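Local coordinates for AdeR (Acinetobacter baumannii, PDB 5X5L), which binds an intercistronic DNA region through its C-terminal domain, described here, and probably acts as a two-component response regulator of transcription, at residues K36-M41 with L54-N60. Numbering follows the deposited sequence.
Sequences KIISFM and LMNHCMN. With nucleotides of chain J.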
ATOM      1  N   LYS C  36      10.455 -15.296  -1.322  1.00 43.48           N
ATOM      2  CA  LYS C  36      11.846 -15.039  -0.934  1.00 43.22           C
ATOM      3  C   LYS C  36      12.829 -15.857  -1.774  1.00 42.76           C
ATOM      4  O   LYS C  36      13.840 -15.333  -2.215  1.00 42.96           O
ATOM      5  CB  LYS C  36      12.074 -15.320   0.558  1.00 43.42           C
ATOM      6  CG  LYS C  36      11.446 -14.294   1.483  1.00 44.36           C
ATOM      7  CD  LYS C  36      11.940 -14.426   2.917  1.00 44.95           C
ATOM      8  CE  LYS C  36      11.000 -13.579   3.784  1.00 46.26           C
ATOM      9  NZ  LYS C  36      11.412 -13.466   5.206  1.00 47.39           N
ATOM     10  N   ILE C  37      12.509 -17.123  -2.006  1.00 42.46           N
ATOM     11  CA  ILE C  37      13.338 -18.012  -2.824  1.00 42.34           C
ATOM     12  C   ILE C  37      13.530 -17.429  -4.225  1.00 42.74           C
ATOM     13  O   ILE C  37      14.667 -17.180  -4.636  1.00 43.04           O
ATOM     14  CB  ILE C  37      12.754 -19.448  -2.879  1.00 42.34           C
ATOM     15  CG1 ILE C  37      12.944 -20.126  -1.512  1.00 42.23           C
ATOM     16  CG2 ILE C  37      13.425 -20.284  -3.962  1.00 42.64           C
ATOM     17  CD1 ILE C  37      12.252 -21.464  -1.372  1.00 42.55           C
ATOM     18  N   ILE C  38      12.429 -17.196  -4.936  1.00 43.07           N
ATOM     19  CA  ILE C  38      12.494 -16.675  -6.309  1.00 43.80           C
ATOM     20  C   ILE C  38      13.144 -15.288  -6.398  1.00 44.16           C
ATOM     21  O   ILE C  38      13.872 -15.006  -7.357  1.00 44.89           O
ATOM     22  CB  ILE C  38      11.103 -16.690  -7.004  1.00 44.44           C
ATOM     23  CG1 ILE C  38      11.209 -16.397  -8.508  1.00 45.53           C
ATOM     24  CG2 ILE C  38      10.143 -15.695  -6.376  1.00 44.56           C
ATOM     25  CD1 ILE C  38      12.004 -17.432  -9.277  1.00 45.97           C
ATOM     26  N   SER C  39      12.885 -14.436  -5.407  1.00 43.99           N
ATOM     27  CA  SER C  39      13.469 -13.091  -5.363  1.00 44.64           C
ATOM     28  C   SER C  39      14.958 -13.116  -5.004  1.00 44.79           C
ATOM     29  O   SER C  39      15.712 -12.237  -5.422  1.00 45.74           O
ATOM     30  CB  SER C  39      12.702 -12.220  -4.367  1.00 44.80           C
ATOM     31  OG  SER C  39      13.071 -10.860  -4.492  1.00 45.81           O
ATOM     32  N   PHE C  40      15.371 -14.110  -4.218  1.00 44.12           N
ATOM     33  CA  PHE C  40      16.775 -14.299  -3.830  1.00 44.50           C
ATOM     34  C   PHE C  40      17.597 -14.824  -4.998  1.00 45.09           C
ATOM     35  O   PHE C  40      18.669 -14.295  -5.297  1.00 46.19           O
ATOM     36  CB  PHE C  40      16.856 -15.259  -2.630  1.00 43.87           C
ATOM     37  CG  PHE C  40      18.251 -15.505  -2.098  1.00 44.51           C
ATOM     38  CD1 PHE C  40      19.177 -14.469  -1.961  1.00 45.69           C
ATOM     39  CD2 PHE C  40      18.621 -16.789  -1.681  1.00 44.25           C
ATOM     40  CE1 PHE C  40      20.446 -14.726  -1.489  1.00 46.65           C
ATOM     41  CE2 PHE C  40      19.888 -17.029  -1.177  1.00 45.13           C
ATOM     42  CZ  PHE C  40      20.801 -15.988  -1.076  1.00 46.36           C
ATOM     43  N   MET C  41      17.081 -15.862  -5.658  1.00 44.68           N
ATOM     44  CA  MET C  41      17.811 -16.548  -6.737  1.00 45.51           C
ATOM     45  C   MET C  41      17.867 -15.778  -8.056  1.00 46.72           C
ATOM     46  O   MET C  41      18.810 -15.959  -8.821  1.00 47.98           O
ATOM     47  CB  MET C  41      17.232 -17.944  -6.969  1.00 45.08           C
ATOM     48  CG  MET C  41      17.416 -18.860  -5.757  1.00 44.35           C
ATOM     49  SD  MET C  41      17.277 -20.620  -6.114  1.00 44.57           S
ATOM     50  CE  MET C  41      15.544 -20.619  -6.470  1.00 44.16           C
ATOM     51  N   LEU C  54      19.763 -20.992   1.017  1.00 44.67           N
ATOM     52  CA  LEU C  54      18.319 -20.821   0.840  1.00 43.68           C
ATOM     53  C   LEU C  54      17.581 -20.817   2.184  1.00 43.72           C
ATOM     54  O   LEU C  54      16.654 -20.029   2.370  1.00 43.43           O
ATOM     55  CB  LEU C  54      17.751 -21.902  -0.078  1.00 43.37           C
ATOM     56  CG  LEU C  54      18.241 -21.851  -1.532  1.00 43.60           C
ATOM     57  CD1 LEU C  54      17.878 -23.141  -2.267  1.00 43.83           C
ATOM     58  CD2 LEU C  54      17.680 -20.639  -2.259  1.00 43.25           C
ATOM     59  N   MET C  55      18.015 -21.665   3.111  1.00 44.36           N
ATOM     60  CA  MET C  55      17.406 -21.760   4.436  1.00 44.85           C
ATOM     61  C   MET C  55      17.571 -20.465   5.237  1.00 45.47           C
ATOM     62  O   MET C  55      16.597 -19.914   5.743  1.00 45.56           O
ATOM     63  CB  MET C  55      18.008 -22.933   5.231  1.00 45.79           C
ATOM     64  CG  MET C  55      17.105 -23.417   6.349  1.00 46.42           C
ATOM     65  SD  MET C  55      17.567 -24.973   7.056  1.00 47.64           S
ATOM     66  CE  MET C  55      19.058 -24.486   7.876  1.00 48.94           C
ATOM     67  N   ASN C  56      18.806 -19.984   5.327  1.00 46.22           N
ATOM     68  CA  ASN C  56      19.119 -18.762   6.075  1.00 47.28           C
ATOM     69  C   ASN C  56      18.471 -17.509   5.497  1.00 46.77           C
ATOM     70  O   ASN C  56      18.138 -16.590   6.236  1.00 47.62           O
ATOM     71  CB  ASN C  56      20.641 -18.546   6.151  1.00 48.55           C
ATOM     72  CG  ASN C  56      21.340 -19.555   7.035  1.00 49.72           C
ATOM     73  OD1 ASN C  56      20.766 -20.568   7.436  1.00 49.42           O
ATOM     74  ND2 ASN C  56      22.593 -19.275   7.354  1.00 51.36           N
ATOM     75  N   HIS C  57      18.308 -17.476   4.178  1.00 45.69           N
ATOM     76  CA  HIS C  57      17.810 -16.293   3.464  1.00 45.42           C
ATOM     77  C   HIS C  57      16.303 -16.301   3.226  1.00 44.60           C
ATOM     78  O   HIS C  57      15.689 -15.235   3.183  1.00 44.88           O
ATOM     79  CB  HIS C  57      18.541 -16.174   2.131  1.00 45.22           C
ATOM     80  CG  HIS C  57      19.917 -15.587   2.251  1.00 46.56           C
ATOM     81  ND1 HIS C  57      20.130 -14.242   2.135  1.00 47.49           N
ATOM     82  CD2 HIS C  57      21.137 -16.144   2.486  1.00 47.51           C
ATOM     83  CE1 HIS C  57      21.422 -13.985   2.271  1.00 48.99           C
ATOM     84  NE2 HIS C  57      22.049 -15.125   2.494  1.00 49.05           N
ATOM     85  N   CYS C  58      15.702 -17.482   3.079  1.00 43.92           N
ATOM     86  CA  CYS C  58      14.305 -17.580   2.633  1.00 43.43           C
ATOM     87  C   CYS C  58      13.309 -18.263   3.581  1.00 43.83           C
ATOM     88  O   CYS C  58      12.119 -18.253   3.273  1.00 43.83           O
ATOM     89  CB  CYS C  58      14.260 -18.283   1.274  1.00 42.71           C
ATOM     90  SG  CYS C  58      15.440 -17.635   0.090  1.00 42.69           S
ATOM     91  N   MET C  59      13.763 -18.804   4.712  1.00 44.50           N
ATOM     92  CA  MET C  59      12.875 -19.547   5.618  1.00 45.24           C
ATOM     93  C   MET C  59      12.686 -18.988   7.021  1.00 46.67           C
ATOM     94  O   MET C  59      11.556 -18.846   7.471  1.00 47.49           O
ATOM     95  CB  MET C  59      13.303 -21.000   5.672  1.00 45.19           C
ATOM     96  CG  MET C  59      13.056 -21.739   4.339  1.00 44.29           C
ATOM     97  SD  MET C  59      13.776 -23.418   4.274  1.00 44.53           S
ATOM     98  CE  MET C  59      13.456 -24.071   5.916  1.00 45.97           C
ATOM     99  N   ASN C  60      13.782 -18.612   7.666  1.00 47.30           N
ATOM    100  CA  ASN C  60      13.787 -18.044   9.039  1.00 49.11           C
ATOM    101  C   ASN C  60      12.967 -18.726  10.170  1.00 50.58           C
ATOM    102  O   ASN C  60      12.434 -19.823   9.995  1.00 50.25           O
ATOM    103  CB  ASN C  60      13.466 -16.522   9.040  1.00 49.70           C
ATOM    104  CG  ASN C  60      14.318 -15.748   8.047  1.00 48.79           C
ATOM    105  OD1 ASN C  60      14.485 -16.168   6.895  1.00 47.30           O
ATOM    106  ND2 ASN C  60      14.846 -14.594   8.478  1.00 50.04           N
TER
ATOM    107  P    DC J  16       9.989 -23.453   7.667  1.00 61.03           P
ATOM    108  OP1  DC J  16      10.905 -22.738   8.591  1.00 61.58           O
ATOM    109  OP2  DC J  16      10.232 -23.421   6.206  1.00 60.61           O
ATOM    110  O5'  DC J  16       9.900 -24.970   8.118  1.00 61.97           O
ATOM    111  C5'  DC J  16       9.594 -25.308   9.476  1.00 62.76           C
ATOM    112  C4'  DC J  16       9.049 -26.713   9.518  1.00 63.45           C
ATOM    113  O4'  DC J  16       7.911 -26.801   8.643  1.00 62.61           O
ATOM    114  C3'  DC J  16      10.033 -27.766   9.016  1.00 64.28           C
ATOM    115  O3'  DC J  16      10.667 -28.395  10.131  1.00 65.87           O
ATOM    116  C2'  DC J  16       9.187 -28.694   8.152  1.00 64.03           C
ATOM    117  C1'  DC J  16       7.774 -28.146   8.238  1.00 63.23           C
ATOM    118  N1   DC J  16       6.990 -28.160   6.989  1.00 62.38           N
ATOM    119  C2   DC J  16       5.830 -28.936   6.929  1.00 62.73           C
ATOM    120  O2   DC J  16       5.527 -29.635   7.905  1.00 63.76           O
ATOM    121  N3   DC J  16       5.082 -28.923   5.801  1.00 62.15           N
ATOM    122  C4   DC J  16       5.454 -28.169   4.763  1.00 61.31           C
ATOM    123  N4   DC J  16       4.692 -28.191   3.668  1.00 61.01           N
ATOM    124  C5   DC J  16       6.628 -27.362   4.800  1.00 60.95           C
ATOM    125  C6   DC J  16       7.355 -27.383   5.924  1.00 61.49           C
TER
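Phe40 and His57 lie nearly flat on one another in an offset stack, planes 13° apart and centroids separated by 4.2 Å, an example of two crossing helices joined through aromatic faces. Phe40 CZ sits over the centre of the imidazole, whereas His57 CG meets the phenyl face toward its rim; His57 CB adds a CH-pi contact over the same face. Phe40 reaches across because its CG is anti to the backbone N (chi1 -178°). His57 NE2 is hydrogen-bonded to Ser62 O of the second subunit, which probably steadies the imidazole's rotation. Cys58 packs beside the stack: SG approaches the Phe40 ring obliquely, 3.7 Å from Phe40 CD2, while Cys58 CB packs 3.6 Å from Ile37 CG1. Leu54 CD2 comes to the edge of the Phe40 ring and also meets Met41 SD at 3.9 Å. Lys36, extended beyond CG, runs alongside the end of the other helix, its CD 3.8 Å from His57 O. Met59, just past the helix end, places its CE close to OP2 of DC16 in chain J, a van der Waals approach to the DNA backbone. The helical segments 36-41 and 54-58 run at 108° to each other; they belong to helices 32-41 and 51-58 of the OmpR/PhoB-type winged-helix domain, with Ile37 and Leu54 resting on helix 66-81 and Phe49 of strand 48-50 meeting Phe40, Met41 and Leu54.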